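Local coordinates for protein beta-porphyranase (PDB 4AWD) that hydrolyses the sulfated red-seaweed polysaccharide porphyran at linkages between beta-D-galactopyranose and alpha-L-galactopyranose-6-sulfate, at residues Gly78-Val89 and Lys116-Val124; Met203-Tyr211 and Arg218-Ser226. All coordinates share one frame; numbering follows the deposited sequence.

Interaction 1 (Gly78-Val89 and Lys116-Val124); sequences GRPPATFKAENV and KYRLAGGAV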
ATOM      1  N   GLY A  78       8.720   9.366  -7.917  1.00 13.87           N
ATOM      2  CA  GLY A  78       9.084   8.174  -7.127  1.00 13.20           C
ATOM      3  C   GLY A  78      10.399   8.300  -6.368  1.00 12.87           C
ATOM      4  O   GLY A  78      11.034   9.349  -6.371  1.00 12.20           O
ATOM      5  N   ARG A  79      10.787   7.217  -5.701  1.00 13.15           N
ATOM      6  CA  ARG A  79      12.070   7.130  -5.021  1.00 13.02           C
ATOM      7  C   ARG A  79      13.094   6.768  -6.079  1.00 13.10           C
ATOM      8  O   ARG A  79      12.992   5.703  -6.685  1.00 13.56           O
ATOM      9  CB  ARG A  79      12.031   6.049  -3.927  1.00 13.00           C
ATOM     10  CG  ARG A  79      13.268   6.048  -2.988  1.00 12.39           C
ATOM     11  CD  ARG A  79      13.114   5.137  -1.772  1.00 11.71           C
ATOM     12  NE  ARG A  79      11.942   5.470  -0.961  1.00 12.46           N
ATOM     13  CZ  ARG A  79      10.805   4.767  -0.952  1.00 11.98           C
ATOM     14  NH1 ARG A  79      10.661   3.686  -1.714  1.00 10.46           N
ATOM     15  NH2 ARG A  79       9.798   5.162  -0.193  1.00 10.39           N
ATOM     16  N   PRO A  80      14.077   7.652  -6.323  1.00 13.08           N
ATOM     17  CA  PRO A  80      15.057   7.342  -7.382  1.00 12.71           C
ATOM     18  C   PRO A  80      15.685   5.958  -7.140  1.00 12.44           C
ATOM     19  O   PRO A  80      15.968   5.606  -5.996  1.00 12.37           O
ATOM     20  CB  PRO A  80      16.097   8.466  -7.253  1.00 12.79           C
ATOM     21  CG  PRO A  80      15.380   9.582  -6.541  1.00 12.89           C
ATOM     22  CD  PRO A  80      14.316   8.963  -5.687  1.00 12.64           C
ATOM     23  N   PRO A  81      15.916   5.182  -8.210  1.00 12.37           N
ATOM     24  CA  PRO A  81      15.823   5.621  -9.599  1.00 12.59           C
ATOM     25  C   PRO A  81      14.533   5.260 -10.351  1.00 12.80           C
ATOM     26  O   PRO A  81      14.533   5.266 -11.597  1.00 13.53           O
ATOM     27  CB  PRO A  81      17.028   4.919 -10.244  1.00 12.53           C
ATOM     28  CG  PRO A  81      17.253   3.667  -9.380  1.00 12.23           C
ATOM     29  CD  PRO A  81      16.449   3.812  -8.117  1.00 11.66           C
ATOM     30  N   ALA A  82      13.447   4.956  -9.635  1.00 12.35           N
ATOM     31  CA  ALA A  82      12.157   4.705 -10.311  1.00 12.07           C
ATOM     32  C   ALA A  82      11.102   5.739  -9.972  1.00 12.01           C
ATOM     33  O   ALA A  82      10.955   6.153  -8.827  1.00 12.38           O
ATOM     34  CB  ALA A  82      11.622   3.307 -10.011  1.00 11.39           C
ATOM     35  N   THR A  83      10.339   6.135 -10.970  1.00 11.85           N
ATOM     36  CA  THR A  83       9.172   6.943 -10.703  1.00 11.33           C
ATOM     37  C   THR A  83       7.909   6.208 -11.186  1.00 10.81           C
ATOM     38  O   THR A  83       7.922   4.971 -11.313  1.00 11.03           O
ATOM     39  CB  THR A  83       9.343   8.388 -11.240  1.00 11.70           C
ATOM     40  OG1 THR A  83       8.181   9.158 -10.908  1.00 13.00           O
ATOM     41  CG2 THR A  83       9.603   8.412 -12.738  1.00 11.02           C
ATOM     42  N   PHE A  84       6.829   6.945 -11.443  1.00  9.67           N
ATOM     43  CA  PHE A  84       5.544   6.329 -11.788  1.00  7.76           C
ATOM     44  C   PHE A  84       4.971   6.921 -13.071  1.00  8.45           C
ATOM     45  O   PHE A  84       4.975   8.125 -13.259  1.00  8.55           O
ATOM     46  CB  PHE A  84       4.534   6.510 -10.654  1.00  6.29           C
ATOM     47  CG  PHE A  84       5.129   6.353  -9.253  1.00  2.00           C
ATOM     48  CD1 PHE A  84       5.526   5.097  -8.781  1.00  2.00           C
ATOM     49  CD2 PHE A  84       5.207   7.448  -8.389  1.00  2.00           C
ATOM     50  CE1 PHE A  84       6.052   4.953  -7.488  1.00  2.00           C
ATOM     51  CE2 PHE A  84       5.743   7.341  -7.129  1.00  2.00           C
ATOM     52  CZ  PHE A  84       6.157   6.085  -6.654  1.00  2.00           C
ATOM     53  N   LYS A  85       4.474   6.070 -13.956  1.00  8.87           N
ATOM     54  CA  LYS A  85       3.821   6.564 -15.147  1.00  9.49           C
ATOM     55  C   LYS A  85       2.451   5.925 -15.321  1.00  9.84           C
ATOM     56  O   LYS A  85       2.259   4.747 -15.024  1.00  9.56           O
ATOM     57  CB  LYS A  85       4.691   6.313 -16.369  1.00  9.52           C
ATOM     58  CG  LYS A  85       6.034   7.003 -16.329  1.00  9.78           C
ATOM     59  CD  LYS A  85       5.879   8.503 -16.495  1.00 11.44           C
ATOM     60  CE  LYS A  85       7.228   9.150 -16.628  1.00 12.24           C
ATOM     61  NZ  LYS A  85       7.280  10.516 -16.092  1.00 12.29           N
ATOM     62  N   ALA A  86       1.512   6.716 -15.818  1.00 10.75           N
ATOM     63  CA  ALA A  86       0.168   6.232 -16.125  1.00 11.86           C
ATOM     64  C   ALA A  86       0.185   5.083 -17.129  1.00 12.37           C
ATOM     65  O   ALA A  86      -0.589   4.134 -16.994  1.00 12.99           O
ATOM     66  CB  ALA A  86      -0.727   7.385 -16.632  1.00 11.52           C
ATOM     67  N   GLU A  87       1.073   5.164 -18.116  1.00 12.80           N
ATOM     68  CA  GLU A  87       1.183   4.143 -19.166  1.00 13.78           C
ATOM     69  C   GLU A  87       1.570   2.758 -18.641  1.00 14.40           C
ATOM     70  O   GLU A  87       1.396   1.766 -19.359  1.00 15.00           O
ATOM     71  CB  GLU A  87       2.193   4.570 -20.254  1.00 13.99           C
ATOM     72  CG  GLU A  87       1.848   5.858 -20.991  1.00 15.06           C
ATOM     73  CD  GLU A  87       2.045   7.103 -20.122  1.00 19.21           C
ATOM     74  OE1 GLU A  87       2.891   7.085 -19.196  1.00 19.85           O
ATOM     75  OE2 GLU A  87       1.336   8.103 -20.349  1.00 22.12           O
ATOM     76  N   ASN A  88       2.094   2.693 -17.411  1.00 14.08           N
ATOM     77  CA  ASN A  88       2.490   1.426 -16.786  1.00 14.31           C
ATOM     78  C   ASN A  88       1.353   0.719 -16.053  1.00 14.26           C
ATOM     79  O   ASN A  88       1.547  -0.369 -15.484  1.00 13.82           O
ATOM     80  CB  ASN A  88       3.655   1.634 -15.813  1.00 14.67           C
ATOM     81  CG  ASN A  88       4.967   1.924 -16.521  1.00 14.64           C
ATOM     82  OD1 ASN A  88       5.077   2.869 -17.304  1.00 15.01           O
ATOM     83  ND2 ASN A  88       5.967   1.115 -16.236  1.00 15.18           N
ATOM     84  N   VAL A  89       0.181   1.356 -16.067  1.00 14.08           N
ATOM     85  CA  VAL A  89      -1.003   0.865 -15.376  1.00 14.10           C
ATOM     86  C   VAL A  89      -2.040   0.468 -16.412  1.00 14.53           C
ATOM     87  O   VAL A  89      -2.453   1.287 -17.243  1.00 15.04           O
ATOM     88  CB  VAL A  89      -1.592   1.936 -14.439  1.00 13.94           C
ATOM     89  CG1 VAL A  89      -2.837   1.413 -13.733  1.00 13.46           C
ATOM     90  CG2 VAL A  89      -0.555   2.371 -13.420  1.00 13.62           C
ATOM     91  N   LYS A 116      17.753  11.501 -12.769  1.00 19.80           N
ATOM     92  CA  LYS A 116      17.197  11.016 -11.517  1.00 19.07           C
ATOM     93  C   LYS A 116      16.510   9.671 -11.732  1.00 18.08           C
ATOM     94  O   LYS A 116      16.706   8.768 -10.933  1.00 17.93           O
ATOM     95  CB  LYS A 116      16.244  12.053 -10.920  1.00 18.95           C
ATOM     96  CG  LYS A 116      15.647  11.664  -9.576  1.00 21.18           C
ATOM     97  CD  LYS A 116      14.927  12.845  -8.878  1.00 23.10           C
ATOM     98  CE  LYS A 116      15.900  13.966  -8.467  1.00 23.61           C
ATOM     99  NZ  LYS A 116      16.813  13.515  -7.368  1.00 25.04           N
ATOM    100  N   TYR A 117      15.755   9.535 -12.827  1.00 16.95           N
ATOM    101  CA  TYR A 117      14.918   8.343 -13.080  1.00 16.45           C
ATOM    102  C   TYR A 117      15.236   7.613 -14.387  1.00 16.01           C
ATOM    103  O   TYR A 117      15.280   8.219 -15.453  1.00 15.99           O
ATOM    104  CB  TYR A 117      13.425   8.716 -13.081  1.00 16.00           C
ATOM    105  CG  TYR A 117      12.952   9.351 -11.793  1.00 15.31           C
ATOM    106  CD1 TYR A 117      12.959   8.627 -10.599  1.00 13.45           C
ATOM    107  CD2 TYR A 117      12.484  10.665 -11.770  1.00 13.53           C
ATOM    108  CE1 TYR A 117      12.530   9.191  -9.411  1.00 12.58           C
ATOM    109  CE2 TYR A 117      12.043  11.236 -10.590  1.00 13.90           C
ATOM    110  CZ  TYR A 117      12.079  10.487  -9.409  1.00 13.68           C
ATOM    111  OH  TYR A 117      11.653  11.031  -8.229  1.00 13.20           O
ATOM    112  N   ARG A 118      15.446   6.307 -14.292  1.00 16.01           N
ATOM    113  CA  ARG A 118      15.646   5.467 -15.473  1.00 16.40           C
ATOM    114  C   ARG A 118      14.751   4.240 -15.436  1.00 15.76           C
ATOM    115  O   ARG A 118      14.803   3.403 -16.335  1.00 16.41           O
ATOM    116  CB  ARG A 118      17.116   5.058 -15.629  1.00 16.90           C
ATOM    117  CG  ARG A 118      17.625   4.164 -14.508  1.00 19.82           C
ATOM    118  CD  ARG A 118      19.078   3.806 -14.679  1.00 23.93           C
ATOM    119  NE  ARG A 118      19.416   2.580 -13.953  1.00 28.07           N
ATOM    120  CZ  ARG A 118      19.955   2.543 -12.732  1.00 30.82           C
ATOM    121  NH1 ARG A 118      20.230   3.668 -12.062  1.00 30.52           N
ATOM    122  NH2 ARG A 118      20.228   1.367 -12.179  1.00 31.13           N
ATOM    123  N   LEU A 119      13.941   4.136 -14.389  1.00 14.83           N
ATOM    124  CA  LEU A 119      12.951   3.082 -14.283  1.00 14.04           C
ATOM    125  C   LEU A 119      11.574   3.692 -14.090  1.00 13.81           C
ATOM    126  O   LEU A 119      11.408   4.716 -13.404  1.00 13.58           O
ATOM    127  CB  LEU A 119      13.287   2.128 -13.126  1.00 14.00           C
ATOM    128  CG  LEU A 119      14.468   1.155 -13.301  1.00 13.27           C
ATOM    129  CD1 LEU A 119      14.899   0.580 -11.956  1.00 10.92           C
ATOM    130  CD2 LEU A 119      14.127   0.029 -14.271  1.00 10.83           C
ATOM    131  N   ALA A 120      10.577   3.076 -14.709  1.00 13.32           N
ATOM    132  CA  ALA A 120       9.210   3.512 -14.493  1.00 13.12           C
ATOM    133  C   ALA A 120       8.370   2.399 -13.871  1.00 12.82           C
ATOM    134  O   ALA A 120       8.347   1.259 -14.364  1.00 12.73           O
ATOM    135  CB  ALA A 120       8.596   4.039 -15.782  1.00 12.62           C
ATOM    136  N   GLY A 121       7.710   2.739 -12.764  1.00 12.38           N
ATOM    137  CA  GLY A 121       6.683   1.874 -12.170  1.00 11.41           C
ATOM    138  C   GLY A 121       5.306   2.508 -12.234  1.00 10.79           C
ATOM    139  O   GLY A 121       5.054   3.391 -13.056  1.00 10.35           O
ATOM    140  N   GLY A 122       4.419   2.064 -11.348  1.00 10.62           N
ATOM    141  CA  GLY A 122       3.056   2.582 -11.268  1.00 10.00           C
ATOM    142  C   GLY A 122       2.663   2.982  -9.860  1.00  9.57           C
ATOM    143  O   GLY A 122       3.066   2.353  -8.894  1.00  9.52           O
ATOM    144  N   ALA A 123       1.887   4.054  -9.755  1.00  9.43           N
ATOM    145  CA  ALA A 123       1.279   4.460  -8.499  1.00  9.21           C
ATOM    146  C   ALA A 123      -0.179   4.807  -8.743  1.00  9.52           C
ATOM    147  O   ALA A 123      -0.485   5.868  -9.327  1.00  9.38           O
ATOM    148  CB  ALA A 123       2.000   5.645  -7.908  1.00  8.68           C
ATOM    149  N   VAL A 124      -1.064   3.909  -8.306  1.00  9.27           N
ATOM    150  CA  VAL A 124      -2.527   4.111  -8.391  1.00  8.84           C
ATOM    151  C   VAL A 124      -3.094   4.652  -7.068  1.00  8.67           C
ATOM    152  O   VAL A 124      -2.762   4.158  -5.999  1.00  8.75           O
ATOM    153  CB  VAL A 124      -3.246   2.787  -8.755  1.00  8.27           C
ATOM    154  CG1 VAL A 124      -4.730   2.983  -8.860  1.00  7.36           C
ATOM    155  CG2 VAL A 124      -2.724   2.242 -10.056  1.00  8.83           C
TER
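The Tyr117 ring is sandwiched between Thr83 and Lys116: CB of Thr83 stands over the centre of one face, 3.6 Å from the centroid in a CH-pi contact, and Lys116 CG covers the opposite face, while the backbone of Pro81 and Ala82 runs along the ring edge. The second ring, Phe84, receives the methyl of Ala123 over one face, offset toward the rim, and packs edge-to-face with Trp75, probably a substrate-binding residue. Both rings belong to a parallel pairing of the short strand 82-84 with strand 117-121, part of the GH16 beta-sandwich. Thr83 sits at the centre of the pairing, its N bonded to Leu119 O and its O accepting from Gly121 N at 2.7 Å. On the other side of strand 117-126, against the antiparallel strand 95-107, Lys116 and Tyr117 both face Glu107 in a classic beta bulge. Pro81, which follows a cis peptide bond, offers its O to two donors, Arg118 N at 3.0 Å and Leu119 N at 3.1 Å. This end of the contact leads into the probable substrate site, where Arg79 NH1 bonds Thr288 O and makes a salt bridge with Glu287. With Tyr117 CG anti to its carbonyl carbon (chi1 -58°), the ring reaches toward Gly78, and its OH donates to Gly78 O at 2.6 Å, while Gly78 N bonds Thr83 OG1 at 3.0 Å, tying loop to strand.

Interaction 2 (Met203-Tyr211 and Arg218-Ser226); sequences MNSNTHYWY and RTDNTAKRS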
ATOM      1  N   MET A 203       4.765 -11.506   5.969  1.00 15.48           N
ATOM      2  CA  MET A 203       3.650 -10.556   5.962  1.00 14.44           C
ATOM      3  C   MET A 203       4.195  -9.245   6.494  1.00 14.04           C
ATOM      4  O   MET A 203       4.078  -8.938   7.686  1.00 13.71           O
ATOM      5  CB  MET A 203       2.505 -11.077   6.847  1.00 14.97           C
ATOM      6  CG  MET A 203       1.190 -10.295   6.806  1.00 14.43           C
ATOM      7  SD  MET A 203       0.364 -10.403   5.207  1.00 15.53           S
ATOM      8  CE  MET A 203      -0.964  -9.220   5.416  1.00 12.27           C
ATOM      9  N   ASN A 204       4.847  -8.495   5.608  1.00 13.53           N
ATOM     10  CA  ASN A 204       5.335  -7.161   5.943  1.00 12.82           C
ATOM     11  C   ASN A 204       4.216  -6.115   5.893  1.00 11.90           C
ATOM     12  O   ASN A 204       3.865  -5.606   4.831  1.00 11.94           O
ATOM     13  CB  ASN A 204       6.493  -6.765   5.028  1.00 12.99           C
ATOM     14  CG  ASN A 204       7.451  -7.898   4.791  1.00 13.45           C
ATOM     15  OD1 ASN A 204       8.113  -8.373   5.719  1.00 15.69           O
ATOM     16  ND2 ASN A 204       7.533  -8.348   3.540  1.00 13.45           N
ATOM     17  N   SER A 205       3.647  -5.818   7.051  1.00 11.18           N
ATOM     18  CA  SER A 205       2.596  -4.811   7.159  1.00 10.72           C
ATOM     19  C   SER A 205       3.159  -3.786   8.098  1.00 10.84           C
ATOM     20  O   SER A 205       4.204  -4.039   8.704  1.00 10.67           O
ATOM     21  CB  SER A 205       1.327  -5.414   7.745  1.00 10.36           C
ATOM     22  OG  SER A 205       0.889  -6.492   6.947  1.00 11.70           O
ATOM     23  N   ASN A 206       2.503  -2.633   8.221  1.00 10.63           N
ATOM     24  CA  ASN A 206       3.053  -1.586   9.049  1.00 11.12           C
ATOM     25  C   ASN A 206       2.096  -0.422   9.237  1.00 11.68           C
ATOM     26  O   ASN A 206       1.123  -0.278   8.491  1.00 11.31           O
ATOM     27  CB  ASN A 206       4.364  -1.088   8.422  1.00 11.23           C
ATOM     28  CG  ASN A 206       5.414  -0.696   9.454  1.00 11.86           C
ATOM     29  OD1 ASN A 206       5.139  -0.607  10.657  1.00 12.64           O
ATOM     30  ND2 ASN A 206       6.633  -0.438   8.975  1.00 11.63           N
ATOM     31  N   THR A 207       2.388   0.405  10.238  1.00 12.10           N
ATOM     32  CA  THR A 207       1.668   1.641  10.468  1.00 12.77           C
ATOM     33  C   THR A 207       2.673   2.755  10.689  1.00 13.64           C
ATOM     34  O   THR A 207       3.729   2.544  11.300  1.00 13.78           O
ATOM     35  CB  THR A 207       0.817   1.574  11.735  1.00 13.20           C
ATOM     36  OG1 THR A 207       1.681   1.496  12.884  1.00 12.65           O
ATOM     37  CG2 THR A 207      -0.154   0.372  11.706  1.00 12.69           C
ATOM     38  N   HIS A 208       2.335   3.951  10.212  1.00 14.11           N
ATOM     39  CA  HIS A 208       3.165   5.119  10.444  1.00 14.51           C
ATOM     40  C   HIS A 208       2.299   6.269  10.922  1.00 14.90           C
ATOM     41  O   HIS A 208       1.296   6.597  10.282  1.00 15.35           O
ATOM     42  CB  HIS A 208       3.891   5.531   9.158  1.00 14.36           C
ATOM     43  CG  HIS A 208       4.623   4.411   8.486  1.00 14.17           C
ATOM     44  ND1 HIS A 208       5.972   4.189   8.665  1.00 14.32           N
ATOM     45  CD2 HIS A 208       4.197   3.455   7.628  1.00 13.15           C
ATOM     46  CE1 HIS A 208       6.343   3.137   7.960  1.00 13.64           C
ATOM     47  NE2 HIS A 208       5.285   2.675   7.318  1.00 14.26           N
ATOM     48  N   TYR A 209       2.674   6.869  12.049  1.00 14.77           N
ATOM     49  CA  TYR A 209       2.177   8.185  12.388  1.00 14.95           C
ATOM     50  C   TYR A 209       3.303   9.160  12.072  1.00 15.40           C
ATOM     51  O   TYR A 209       4.334   9.157  12.751  1.00 15.59           O
ATOM     52  CB  TYR A 209       1.777   8.266  13.870  1.00 15.15           C
ATOM     53  CG  TYR A 209       1.085   9.568  14.239  1.00 13.75           C
ATOM     54  CD1 TYR A 209       1.817  10.672  14.631  1.00 13.74           C
ATOM     55  CD2 TYR A 209      -0.296   9.692  14.174  1.00 13.61           C
ATOM     56  CE1 TYR A 209       1.197  11.871  14.977  1.00 14.15           C
ATOM     57  CE2 TYR A 209      -0.926  10.895  14.501  1.00 13.55           C
ATOM     58  CZ  TYR A 209      -0.165  11.974  14.912  1.00 14.60           C
ATOM     59  OH  TYR A 209      -0.752  13.175  15.246  1.00 17.01           O
ATOM     60  N   TRP A 210       3.125   9.975  11.036  1.00 15.52           N
ATOM     61  CA  TRP A 210       4.170  10.914  10.632  1.00 16.35           C
ATOM     62  C   TRP A 210       4.050  12.198  11.426  1.00 17.29           C
ATOM     63  O   TRP A 210       2.973  12.789  11.485  1.00 17.60           O
ATOM     64  CB  TRP A 210       4.089  11.222   9.130  1.00 16.01           C
ATOM     65  CG  TRP A 210       4.448  10.065   8.289  1.00 15.61           C
ATOM     66  CD1 TRP A 210       3.589   9.175   7.713  1.00 14.85           C
ATOM     67  CD2 TRP A 210       5.770   9.636   7.936  1.00 15.50           C
ATOM     68  NE1 TRP A 210       4.292   8.217   7.017  1.00 15.24           N
ATOM     69  CE2 TRP A 210       5.633   8.474   7.139  1.00 15.49           C
ATOM     70  CE3 TRP A 210       7.054  10.128   8.202  1.00 15.08           C
ATOM     71  CZ2 TRP A 210       6.737   7.796   6.596  1.00 14.91           C
ATOM     72  CZ3 TRP A 210       8.152   9.451   7.666  1.00 16.58           C
ATOM     73  CH2 TRP A 210       7.979   8.290   6.871  1.00 15.89           C
ATOM     74  N   TYR A 211       5.149  12.636  12.028  1.00 18.29           N
ATOM     75  CA  TYR A 211       5.136  13.867  12.815  1.00 19.86           C
ATOM     76  C   TYR A 211       6.320  14.763  12.512  1.00 21.08           C
ATOM     77  O   TYR A 211       7.457  14.287  12.367  1.00 21.25           O
ATOM     78  CB  TYR A 211       5.091  13.575  14.310  1.00 19.94           C
ATOM     79  CG  TYR A 211       5.026  14.823  15.171  1.00 20.45           C
ATOM     80  CD1 TYR A 211       3.813  15.477  15.387  1.00 20.88           C
ATOM     81  CD2 TYR A 211       6.173  15.345  15.767  1.00 20.65           C
ATOM     82  CE1 TYR A 211       3.734  16.614  16.184  1.00 22.74           C
ATOM     83  CE2 TYR A 211       6.112  16.491  16.566  1.00 22.56           C
ATOM     84  CZ  TYR A 211       4.887  17.119  16.773  1.00 23.62           C
ATOM     85  OH  TYR A 211       4.811  18.250  17.566  1.00 23.69           O
ATOM     86  N   ARG A 218      11.193  15.320   9.671  1.00 30.87           N
ATOM     87  CA  ARG A 218      10.002  14.476   9.628  1.00 30.66           C
ATOM     88  C   ARG A 218      10.324  13.172  10.367  1.00 29.49           C
ATOM     89  O   ARG A 218      11.301  12.499  10.035  1.00 29.93           O
ATOM     90  CB  ARG A 218       9.575  14.214   8.172  1.00 31.21           C
ATOM     91  CG  ARG A 218       8.111  13.785   8.002  1.00 34.08           C
ATOM     92  CD  ARG A 218       7.582  14.032   6.576  1.00 39.68           C
ATOM     93  NE  ARG A 218       7.998  12.989   5.631  1.00 43.46           N
ATOM     94  CZ  ARG A 218       7.181  12.096   5.063  1.00 45.50           C
ATOM     95  NH1 ARG A 218       5.870  12.101   5.324  1.00 44.63           N
ATOM     96  NH2 ARG A 218       7.678  11.187   4.220  1.00 46.25           N
ATOM     97  N   THR A 219       9.545  12.836  11.391  1.00 27.74           N
ATOM     98  CA  THR A 219       9.778  11.588  12.117  1.00 25.82           C
ATOM     99  C   THR A 219       8.759  10.523  11.737  1.00 25.02           C
ATOM    100  O   THR A 219       7.557  10.788  11.671  1.00 24.51           O
ATOM    101  CB  THR A 219       9.839  11.763  13.678  1.00 26.08           C
ATOM    102  OG1 THR A 219       8.569  12.196  14.192  1.00 24.52           O
ATOM    103  CG2 THR A 219      10.954  12.746  14.091  1.00 24.91           C
ATOM    104  N   ASP A 220       9.263   9.322  11.476  1.00 23.97           N
ATOM    105  CA  ASP A 220       8.435   8.176  11.139  1.00 22.82           C
ATOM    106  C   ASP A 220       8.177   7.402  12.415  1.00 22.16           C
ATOM    107  O   ASP A 220       9.070   6.712  12.903  1.00 22.05           O
ATOM    108  CB  ASP A 220       9.172   7.287  10.133  1.00 22.75           C
ATOM    109  CG  ASP A 220       8.326   6.125   9.631  1.00 22.42           C
ATOM    110  OD1 ASP A 220       7.188   5.930  10.111  1.00 20.94           O
ATOM    111  OD2 ASP A 220       8.803   5.402   8.735  1.00 22.86           O
ATOM    112  N   ASN A 221       6.962   7.501  12.953  1.00 21.16           N
ATOM    113  CA  ASN A 221       6.660   6.850  14.235  1.00 20.35           C
ATOM    114  C   ASN A 221       5.885   5.539  14.106  1.00 20.11           C
ATOM    115  O   ASN A 221       4.721   5.498  13.690  1.00 19.69           O
ATOM    116  CB  ASN A 221       6.011   7.820  15.218  1.00 20.02           C
ATOM    117  CG  ASN A 221       6.774   9.122  15.307  1.00 19.94           C
ATOM    118  OD1 ASN A 221       6.484  10.088  14.566  1.00 19.38           O
ATOM    119  ND2 ASN A 221       7.793   9.148  16.165  1.00 16.17           N
ATOM    120  N   THR A 222       6.571   4.480  14.512  1.00 19.74           N
ATOM    121  CA  THR A 222       6.199   3.110  14.241  1.00 19.28           C
ATOM    122  C   THR A 222       5.805   2.406  15.551  1.00 19.13           C
ATOM    123  O   THR A 222       6.101   2.901  16.638  1.00 19.08           O
ATOM    124  CB  THR A 222       7.383   2.461  13.449  1.00 19.56           C
ATOM    125  OG1 THR A 222       7.146   2.631  12.038  1.00 19.08           O
ATOM    126  CG2 THR A 222       7.609   0.996  13.769  1.00 20.11           C
ATOM    127  N   ALA A 223       5.089   1.292  15.447  1.00 18.78           N
ATOM    128  CA  ALA A 223       4.716   0.495  16.614  1.00 18.43           C
ATOM    129  C   ALA A 223       5.009  -0.996  16.404  1.00 18.34           C
ATOM    130  O   ALA A 223       4.934  -1.517  15.282  1.00 18.29           O
ATOM    131  CB  ALA A 223       3.271   0.709  16.957  1.00 18.00           C
ATOM    132  N   LYS A 224       5.358  -1.668  17.493  1.00 17.94           N
ATOM    133  CA  LYS A 224       5.653  -3.081  17.471  1.00 18.00           C
ATOM    134  C   LYS A 224       4.374  -3.896  17.230  1.00 18.10           C
ATOM    135  O   LYS A 224       3.245  -3.445  17.515  1.00 17.87           O
ATOM    136  CB  LYS A 224       6.333  -3.508  18.788  1.00 18.48           C
ATOM    137  N   ARG A 225       4.558  -5.091  16.687  1.00 17.84           N
ATOM    138  CA  ARG A 225       3.448  -5.993  16.438  1.00 17.65           C
ATOM    139  C   ARG A 225       3.048  -6.642  17.756  1.00 17.30           C
ATOM    140  O   ARG A 225       3.896  -6.931  18.596  1.00 16.79           O
ATOM    141  CB  ARG A 225       3.838  -7.036  15.390  1.00 17.92           C
ATOM    142  CG  ARG A 225       4.128  -6.428  14.018  1.00 19.15           C
ATOM    143  CD  ARG A 225       4.690  -7.446  13.033  1.00 22.02           C
ATOM    144  NE  ARG A 225       5.132  -6.820  11.774  1.00 23.96           N
ATOM    145  CZ  ARG A 225       5.779  -7.461  10.798  1.00 24.55           C
ATOM    146  NH1 ARG A 225       6.063  -8.757  10.922  1.00 26.06           N
ATOM    147  NH2 ARG A 225       6.151  -6.815   9.702  1.00 23.06           N
ATOM    148  N   SER A 226       1.745  -6.836  17.945  1.00 17.19           N
ATOM    149  CA  SER A 226       1.249  -7.509  19.132  1.00 16.56           C
ATOM    150  C   SER A 226       0.293  -8.641  18.773  1.00 16.55           C
ATOM    151  O   SER A 226      -0.251  -8.685  17.654  1.00 16.49           O
ATOM    152  CB  SER A 226       0.600  -6.515  20.102  1.00 16.38           C
ATOM    153  OG  SER A 226      -0.492  -5.836  19.520  1.00 15.60           O
TER
HETATM  154  O   HOH W   1       5.467  -4.083  11.488  1.00 25.04           O
HETATM  155  O   HOH W   2       3.839  -0.001  13.103  1.00 12.83           O
HETATM  156  O   HOH W   3       2.413   3.840  14.385  1.00 10.00           O
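Tyr209 and Asn221 form an antiparallel hydrogen-bonded pair, with Tyr209 N to Asn221 O at 3.0 Å, and two residues on Tyr211 and Thr219 repeat it, with Thr219 N to Tyr211 O at 2.7 Å. Between them Trp210 faces Asp220 as a non-hydrogen-bonded pair. The indole is covered on both faces. On one, the guanidinium of Arg218 lies nearly flat, planes 7° apart, in a cation-pi stack with CZ 3.9 Å from the centroid of the six-membered ring; a bend at chi3 (80°) folds the arginine chain back over the ring. Against the opposite face comes Asp220, its CB 3.4 Å from Trp210 CZ3. With CG anti to the backbone N (chi1 -175°), Asp220 also reaches His208, and its OD1 accepts from His208 ND1 at 2.6 Å through the syn lone pair, in the plane of the imidazole. Beyond Asn221 the two segments diverge and waters bridge them: one molecule donates to Asn221 O and lies 2.9 Å from Thr207 OG1, and another joins Ser205 O to Arg225 NE. On its far side strand 204-213 pairs with strand 168-182, where Trp210 NE1 bonds Glu176, the probable nucleophile, and His208 NE2 makes a weak bond to Asp178. This is a beta hairpin of the GH16 beta-sandwich, whose Trp210-His208 side borders the probable catalytic site.

Both interactions add a short strand to a longer one in the GH16 beta-sandwich; their centres lie about 24 Å apart and their nearest atoms about 8 Å. Interaction 1 is mostly buried; it ties a loop and its parallel strand to 117-126 through backbone bonds and the packing of proline, aromatic and small apolar side chains. Interaction 2 is only partly buried and antiparallel, a local hairpin in which backbone bonds are joined by an arginine-tryptophan stack, a histidine-aspartate bond and bridging waters. They approach the probable substrate site through different elements: 78-89 carries Arg79 and, through Phe84, meets Trp75, whereas 203-211 lies alongside strand 168-182, which bears the probable nucleophile Glu176 and proton donor Glu181.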